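Local coordinates for protein 5-Carboxyvanillate Decarboxylase (Novosphingobium aromaticivorans, PDB 4QRN) that probably acts as a metal-dependent carboxy-lyase that removes a carboxyl group from 5-carboxyvanillate, and here holds manganese and a nitro-substituted aromatic inhibitor, at residues A[180-185]-A[213-218]. Numbering follows the deposited sequence.
Sequences NSHTQG and TSPDSM
His182 reaches across to the 213-218 loop and donates from NE2 to the backbone O of Thr213 at 2.8 Å. The acceptor lies almost in the imidazole plane and the donor in the carbonyl plane, though the bond is bent, with 138° at the hydrogen. On the other ring nitrogen, ND1 accepts the backbone N-H of Gly185 at 2.9 Å, tilted from the ring plane; with NE2 donating, ND1 is left to accept, and the two bonds fix the ring's rotation. Chi1 of 73° sets CG between the backbone N and carbonyl carbon, bringing ND1 to that N-H. Packing adds a CH-pi contact: Pro215 CD lies over one face of the imidazole, 3.9 Å from its centroid, while Pro215 CB rests 3.7 Å from Gly185 CA. Two waters bridge the loops: one, at the ring edge in the imidazole plane, lies 3.1 Å from the same His182 NE2, bonds Thr213 OG1 and donates to Ser214 O; the other joins Gly185 O and Ser217 OG. With an alanine here instead of His182, Gly185 N would probably lose its acceptor, Thr213 O its ring donor and Pro215 CD the ring it packs over. Glu237 OE2, on helix 233-248, accepts from His182 N, and its side chain touches Pro215. The Thr213 side chain is about 8 Å from the bound inhibitor. The contact joins loops following adjacent parallel strands 177-179 and 207-209, at the active-site end of the amidohydrolase beta/alpha-barrel.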
ATOM      1  N   ASN A 180      -3.201 -10.350  15.084  1.00  6.88           N
ATOM      2  CA  ASN A 180      -2.075  -9.549  14.622  1.00  7.24           C
ATOM      3  C   ASN A 180      -1.565 -10.099  13.314  1.00  7.03           C
ATOM      4  O   ASN A 180      -0.451 -10.617  13.205  1.00  7.88           O
ATOM      5  CB  ASN A 180      -1.033  -9.540  15.730  1.00  8.15           C
ATOM      6  CG  ASN A 180      -1.631  -9.072  17.002  1.00  9.17           C
ATOM      7  OD1 ASN A 180      -2.034  -7.911  17.082  1.00  9.75           O
ATOM      8  ND2 ASN A 180      -1.766  -9.974  17.991  1.00 10.10           N
ATOM      9  N   SER A 181      -2.433 -10.032  12.313  1.00  7.45           N
ATOM     10  CA  SER A 181      -2.184 -10.480  10.961  1.00  8.05           C
ATOM     11  C   SER A 181      -1.645 -11.911  10.945  1.00  7.33           C
ATOM     12  O   SER A 181      -2.263 -12.769  11.571  1.00  7.79           O
ATOM     13  CB  SER A 181      -1.373  -9.450  10.167  1.00  8.22           C
ATOM     14  OG  SER A 181      -1.629  -9.634   8.801  1.00  8.03           O
ATOM     15  N   HIS A 182      -0.605 -12.213  10.158  1.00  7.35           N
ATOM     16  CA  HIS A 182      -0.227 -13.609   9.932  1.00  7.90           C
ATOM     17  C   HIS A 182       0.164 -14.328  11.230  1.00  7.08           C
ATOM     18  O   HIS A 182       0.569 -13.722  12.222  1.00  7.89           O
ATOM     19  CB  HIS A 182       0.950 -13.702   8.932  1.00  7.83           C
ATOM     20  CG  HIS A 182       2.258 -13.271   9.501  1.00  7.31           C
ATOM     21  ND1 HIS A 182       3.171 -14.158  10.042  1.00  8.15           N
ATOM     22  CD2 HIS A 182       2.800 -12.032   9.617  1.00  8.22           C
ATOM     23  CE1 HIS A 182       4.219 -13.471  10.474  1.00  8.38           C
ATOM     24  NE2 HIS A 182       4.023 -12.182  10.221  1.00  8.55           N
ATOM     25  N   THR A 183       0.046 -15.655  11.185  1.00  7.29           N
ATOM     26  CA  THR A 183       0.590 -16.488  12.244  1.00  8.04           C
ATOM     27  C   THR A 183       1.662 -17.359  11.629  1.00  7.89           C
ATOM     28  O   THR A 183       1.368 -18.255  10.821  1.00  8.40           O
ATOM     29  CB  THR A 183      -0.518 -17.327  12.941  1.00  8.81           C
ATOM     30  OG1 THR A 183      -1.366 -16.436  13.665  1.00  8.53           O
ATOM     31  CG2 THR A 183       0.069 -18.344  13.924  1.00  8.98           C
ATOM     32  N   GLN A 184       2.908 -17.037  11.958  1.00  7.96           N
ATOM     33  CA  GLN A 184       4.050 -17.817  11.468  1.00  8.80           C
ATOM     34  C   GLN A 184       3.998 -17.991   9.944  1.00  8.26           C
ATOM     35  O   GLN A 184       4.279 -19.062   9.405  1.00  9.21           O
ATOM     36  CB  GLN A 184       4.152 -19.140  12.231  1.00 10.38           C
ATOM     37  CG  GLN A 184       4.462 -18.856  13.690  1.00 12.08           C
ATOM     38  CD  GLN A 184       4.419 -20.085  14.560  1.00 13.25           C
ATOM     39  OE1 GLN A 184       5.012 -21.104  14.226  1.00 15.56           O
ATOM     40  NE2 GLN A 184       3.711 -20.000  15.681  1.00 13.29           N
ATOM     41  N   GLY A 185       3.667 -16.906   9.260  1.00  8.54           N
ATOM     42  CA  GLY A 185       3.694 -16.883   7.813  1.00  8.78           C
ATOM     43  C   GLY A 185       2.447 -17.421   7.130  1.00  8.90           C
ATOM     44  O   GLY A 185       2.406 -17.481   5.891  1.00  9.57           O
ATOM     45  N   THR A 213       4.680  -7.229  11.692  1.00  7.17           N
ATOM     46  CA  THR A 213       5.748  -7.346  10.728  1.00  7.74           C
ATOM     47  C   THR A 213       5.459  -8.488   9.747  1.00  7.24           C
ATOM     48  O   THR A 213       4.847  -9.498  10.104  1.00  8.14           O
ATOM     49  CB  THR A 213       7.099  -7.613  11.422  1.00  8.60           C
ATOM     50  OG1 THR A 213       6.978  -8.681  12.377  1.00  8.76           O
ATOM     51  CG2 THR A 213       7.590  -6.372  12.137  1.00  9.28           C
ATOM     52  N   SER A 214       5.931  -8.313   8.523  1.00  7.50           N
ATOM     53  CA  SER A 214       5.799  -9.335   7.510  1.00  7.70           C
ATOM     54  C   SER A 214       6.549 -10.594   7.926  1.00  7.21           C
ATOM     55  O   SER A 214       7.534 -10.523   8.668  1.00  7.50           O
ATOM     56  CB  SER A 214       6.416  -8.819   6.210  1.00  8.68           C
ATOM     57  OG  SER A 214       5.731  -7.685   5.697  1.00  9.41           O
ATOM     58  N   PRO A 215       6.116 -11.751   7.428  1.00  7.85           N
ATOM     59  CA  PRO A 215       6.881 -12.973   7.668  1.00  7.85           C
ATOM     60  C   PRO A 215       8.214 -12.972   6.924  1.00  7.59           C
ATOM     61  O   PRO A 215       8.439 -12.146   6.033  1.00  7.64           O
ATOM     62  CB  PRO A 215       5.939 -14.076   7.177  1.00  9.48           C
ATOM     63  CG  PRO A 215       5.134 -13.407   6.088  1.00  9.43           C
ATOM     64  CD  PRO A 215       4.953 -11.980   6.550  1.00  8.36           C
ATOM     65  N   ASP A 216       9.088 -13.898   7.291  1.00  8.23           N
ATOM     66  CA  ASP A 216      10.399 -13.979   6.682  1.00  8.26           C
ATOM     67  C   ASP A 216      10.316 -14.149   5.166  1.00  8.51           C
ATOM     68  O   ASP A 216      11.247 -13.759   4.455  1.00  9.33           O
ATOM     69  CB  ASP A 216      11.196 -15.134   7.301  1.00  9.58           C
ATOM     70  CG  ASP A 216      11.810 -14.785   8.644  1.00 10.85           C
ATOM     71  OD1 ASP A 216      11.675 -13.651   9.127  1.00 10.57           O
ATOM     72  OD2 ASP A 216      12.453 -15.678   9.237  1.00 13.46           O
ATOM     73  N   SER A 217       9.228 -14.724   4.661  1.00  9.44           N
ATOM     74  CA  SER A 217       9.027 -14.893   3.217  1.00 10.43           C
ATOM     75  C   SER A 217       8.858 -13.579   2.452  1.00 10.65           C
ATOM     76  O   SER A 217       8.902 -13.574   1.228  1.00 13.77           O
ATOM     77  CB  SER A 217       7.767 -15.737   2.976  1.00 12.54           C
ATOM     78  OG  SER A 217       6.649 -15.084   3.542  1.00 13.59           O
ATOM     79  N   MET A 218       8.636 -12.473   3.152  1.00  9.01           N
ATOM     80  CA  MET A 218       8.324 -11.202   2.491  1.00  9.81           C
ATOM     81  C   MET A 218       9.104 -10.007   3.015  1.00  9.24           C
ATOM     82  O   MET A 218       9.143  -8.965   2.363  1.00 10.64           O
ATOM     83  CB  MET A 218       6.796 -10.972   2.642  1.00 12.13           C
ATOM     84  CG  MET A 218       6.142  -9.952   1.802  1.00 14.39           C
ATOM     85  SD  MET A 218       4.389 -10.373   1.707  1.00 14.07           S
ATOM     86  CE  MET A 218       3.921  -8.863   0.836  1.00 17.30           C
TER
HETATM   87  O   HOH W   1       6.820 -11.308  11.373  1.00  9.56           O
HETATM   88  O   HOH W   2       4.724 -16.992   4.269  1.00 17.98           O